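Local structure of carbonic anhydrase (Coccomyxa sp. PA, 3UCM) at residues A[45-50]-A[71-76]. The protein probably catalyses the reversible hydration of carbon dioxide to hydrogencarbonate, using one zinc ion per subunit. Sequence-based numbering, arbitrary orientation.
Sequences IGCADS and VGNLVS. With ZN (zinc ion), chain C.
Cys47 meets Gly72 beside the zinc ion of a beta-class carbonic anhydrase, an example of how a metal site can be built where an inner strand ends. Strand 42-47 runs out at Cys47. Segment 71-76 follows the parallel strand 65-70 but turns back, so the touching backbones run nearly antiparallel. The thiolate lies between metal and loop: SG binds zinc at 2.3 Å. It also accepts the amide of Gly72, N to SG 3.3 Å. That bond is fairly straight (159° at the hydrogen). Because SG stands anti to the backbone N of Cys47 (chi1 -164°), it extends past the strand end to reach both partners. They are well separated around the sulfur, with zinc-SG-N of Gly72 near 111°, and the N-H would be expected to draw off some of its negative charge. His103 and Cys106 also bind this zinc, whereas Asp49, seen as a zinc ligand in another crystal structure of this protein, here forms a salt bridge with Arg51, consistent with the open active site known in this family.

Farther back, Asn73 lies over bare backbone. Its CB rests 3.5 Å from C of Gly46, where no side chain intervenes. With CG between the backbone N and carbonyl carbon, the amide leans off the strand; its OD1 branch comes to 3.8 Å from CB of Cys47 while ND2 points away. Helix 146-166 meets Asn73 through Asn157, and Val75 through Asn164 and Val165. Past Asn73 the contact becomes apolar. The side chains of Ile45 and Val75 cross at about a right angle, their CG2 methyls meeting at 3.9 Å.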
ATOM      1  N   ILE A  45      18.048  -6.962  -4.764  1.00 52.85           N
ATOM      2  CA  ILE A  45      16.580  -7.049  -4.853  1.00 51.48           C
ATOM      3  C   ILE A  45      16.238  -8.293  -5.680  1.00 52.03           C
ATOM      4  O   ILE A  45      16.621  -8.383  -6.820  1.00 52.18           O
ATOM      5  CB  ILE A  45      15.972  -5.783  -5.502  1.00 51.69           C
ATOM      6  CG1 ILE A  45      16.088  -4.541  -4.580  1.00 48.79           C
ATOM      7  CG2 ILE A  45      14.500  -6.018  -5.913  1.00 49.43           C
ATOM      8  CD1 ILE A  45      15.841  -3.238  -5.337  1.00 44.38           C
ATOM      9  N   GLY A  46      15.545  -9.265  -5.101  1.00 52.45           N
ATOM     10  CA  GLY A  46      15.399 -10.572  -5.775  1.00 52.56           C
ATOM     11  C   GLY A  46      14.145 -11.333  -5.364  1.00 52.95           C
ATOM     12  O   GLY A  46      13.278 -10.775  -4.651  1.00 52.85           O
ATOM     13  N   CYS A  47      14.031 -12.598  -5.792  1.00 53.14           N
ATOM     14  CA  CYS A  47      12.762 -13.336  -5.597  1.00 53.92           C
ATOM     15  C   CYS A  47      12.715 -14.083  -4.297  1.00 54.22           C
ATOM     16  O   CYS A  47      13.748 -14.631  -3.848  1.00 54.63           O
ATOM     17  CB  CYS A  47      12.435 -14.270  -6.781  1.00 54.49           C
ATOM     18  SG  CYS A  47      10.671 -14.881  -6.864  1.00 55.38           S
ATOM     19  N   ALA A  48      11.534 -14.097  -3.679  1.00 54.03           N
ATOM     20  CA  ALA A  48      11.291 -14.909  -2.459  1.00 54.08           C
ATOM     21  C   ALA A  48      11.375 -16.461  -2.639  1.00 54.70           C
ATOM     22  O   ALA A  48      11.370 -17.211  -1.632  1.00 54.14           O
ATOM     23  CB  ALA A  48       9.920 -14.630  -1.921  1.00 54.46           C
ATOM     24  N   ASP A  49      11.480 -16.935  -3.892  1.00 55.31           N
ATOM     25  CA  ASP A  49      11.745 -18.363  -4.209  1.00 56.46           C
ATOM     26  C   ASP A  49      12.829 -19.014  -3.305  1.00 57.24           C
ATOM     27  O   ASP A  49      13.928 -18.466  -3.093  1.00 57.42           O
ATOM     28  CB  ASP A  49      12.159 -18.492  -5.681  1.00 56.02           C
ATOM     29  CG  ASP A  49      12.148 -19.969  -6.194  1.00 59.11           C
ATOM     30  OD1 ASP A  49      13.120 -20.713  -5.924  1.00 62.26           O
ATOM     31  OD2 ASP A  49      11.189 -20.396  -6.894  1.00 59.73           O
ATOM     32  N   SER A  50      12.516 -20.204  -2.810  1.00 57.81           N
ATOM     33  CA  SER A  50      13.430 -20.926  -1.919  1.00 59.18           C
ATOM     34  C   SER A  50      14.687 -21.499  -2.581  1.00 59.21           C
ATOM     35  O   SER A  50      15.558 -21.975  -1.872  1.00 59.27           O
ATOM     36  CB  SER A  50      12.693 -22.036  -1.146  1.00 59.67           C
ATOM     37  OG  SER A  50      12.303 -23.089  -2.008  1.00 60.15           O
ATOM     38  N   VAL A  71       7.792 -11.767  -4.013  1.00 48.24           N
ATOM     39  CA  VAL A  71       7.296 -12.688  -5.049  1.00 47.16           C
ATOM     40  C   VAL A  71       7.407 -12.024  -6.421  1.00 47.99           C
ATOM     41  O   VAL A  71       6.605 -11.118  -6.732  1.00 45.90           O
ATOM     42  CB  VAL A  71       5.822 -13.156  -4.778  1.00 47.94           C
ATOM     43  CG1 VAL A  71       5.186 -13.876  -6.015  1.00 46.21           C
ATOM     44  CG2 VAL A  71       5.748 -14.011  -3.535  1.00 43.39           C
ATOM     45  N   GLY A  72       8.440 -12.438  -7.200  1.00 48.62           N
ATOM     46  CA  GLY A  72       8.704 -11.888  -8.558  1.00 48.41           C
ATOM     47  C   GLY A  72       9.780 -10.791  -8.683  1.00 48.27           C
ATOM     48  O   GLY A  72       9.983 -10.223  -9.755  1.00 48.27           O
ATOM     49  N   ASN A  73      10.492 -10.499  -7.617  1.00 47.06           N
ATOM     50  CA  ASN A  73      11.485  -9.432  -7.680  1.00 49.19           C
ATOM     51  C   ASN A  73      11.029  -8.121  -8.250  1.00 49.65           C
ATOM     52  O   ASN A  73      11.758  -7.510  -9.050  1.00 50.79           O
ATOM     53  CB  ASN A  73      12.858  -9.849  -8.310  1.00 49.63           C
ATOM     54  CG  ASN A  73      12.719 -10.604  -9.606  1.00 50.56           C
ATOM     55  OD1 ASN A  73      12.424 -11.809  -9.624  1.00 49.61           O
ATOM     56  ND2 ASN A  73      12.923  -9.897 -10.711  1.00 50.89           N
ATOM     57  N   LEU A  74       9.859  -7.670  -7.774  1.00 50.06           N
ATOM     58  CA  LEU A  74       9.218  -6.388  -8.168  1.00 49.91           C
ATOM     59  C   LEU A  74       9.666  -5.110  -7.419  1.00 49.30           C
ATOM     60  O   LEU A  74       9.908  -5.133  -6.215  1.00 48.44           O
ATOM     61  CB  LEU A  74       7.688  -6.492  -8.031  1.00 49.74           C
ATOM     62  CG  LEU A  74       7.023  -7.709  -8.681  1.00 49.08           C
ATOM     63  CD1 LEU A  74       5.544  -7.748  -8.303  1.00 48.17           C
ATOM     64  CD2 LEU A  74       7.195  -7.833 -10.194  1.00 49.93           C
ATOM     65  N   VAL A  75       9.716  -4.006  -8.164  1.00 48.92           N
ATOM     66  CA  VAL A  75      10.052  -2.658  -7.672  1.00 47.35           C
ATOM     67  C   VAL A  75       9.035  -1.620  -8.170  1.00 47.17           C
ATOM     68  O   VAL A  75       8.798  -1.488  -9.384  1.00 46.37           O
ATOM     69  CB  VAL A  75      11.449  -2.252  -8.171  1.00 48.09           C
ATOM     70  CG1 VAL A  75      11.896  -0.890  -7.582  1.00 45.67           C
ATOM     71  CG2 VAL A  75      12.457  -3.380  -7.867  1.00 45.99           C
ATOM     72  N   SER A  76       8.402  -0.919  -7.229  1.00 46.76           N
ATOM     73  CA  SER A  76       7.345   0.036  -7.544  1.00 46.67           C
ATOM     74  C   SER A  76       7.458   1.225  -6.579  1.00 47.31           C
ATOM     75  O   SER A  76       7.758   1.055  -5.406  1.00 48.19           O
ATOM     76  CB  SER A  76       5.972  -0.646  -7.410  1.00 46.88           C
ATOM     77  OG  SER A  76       4.890   0.288  -7.438  1.00 45.15           O
TER
HETATM   78 ZN    ZN C 228      10.484 -16.415  -8.577  1.00 58.86          ZN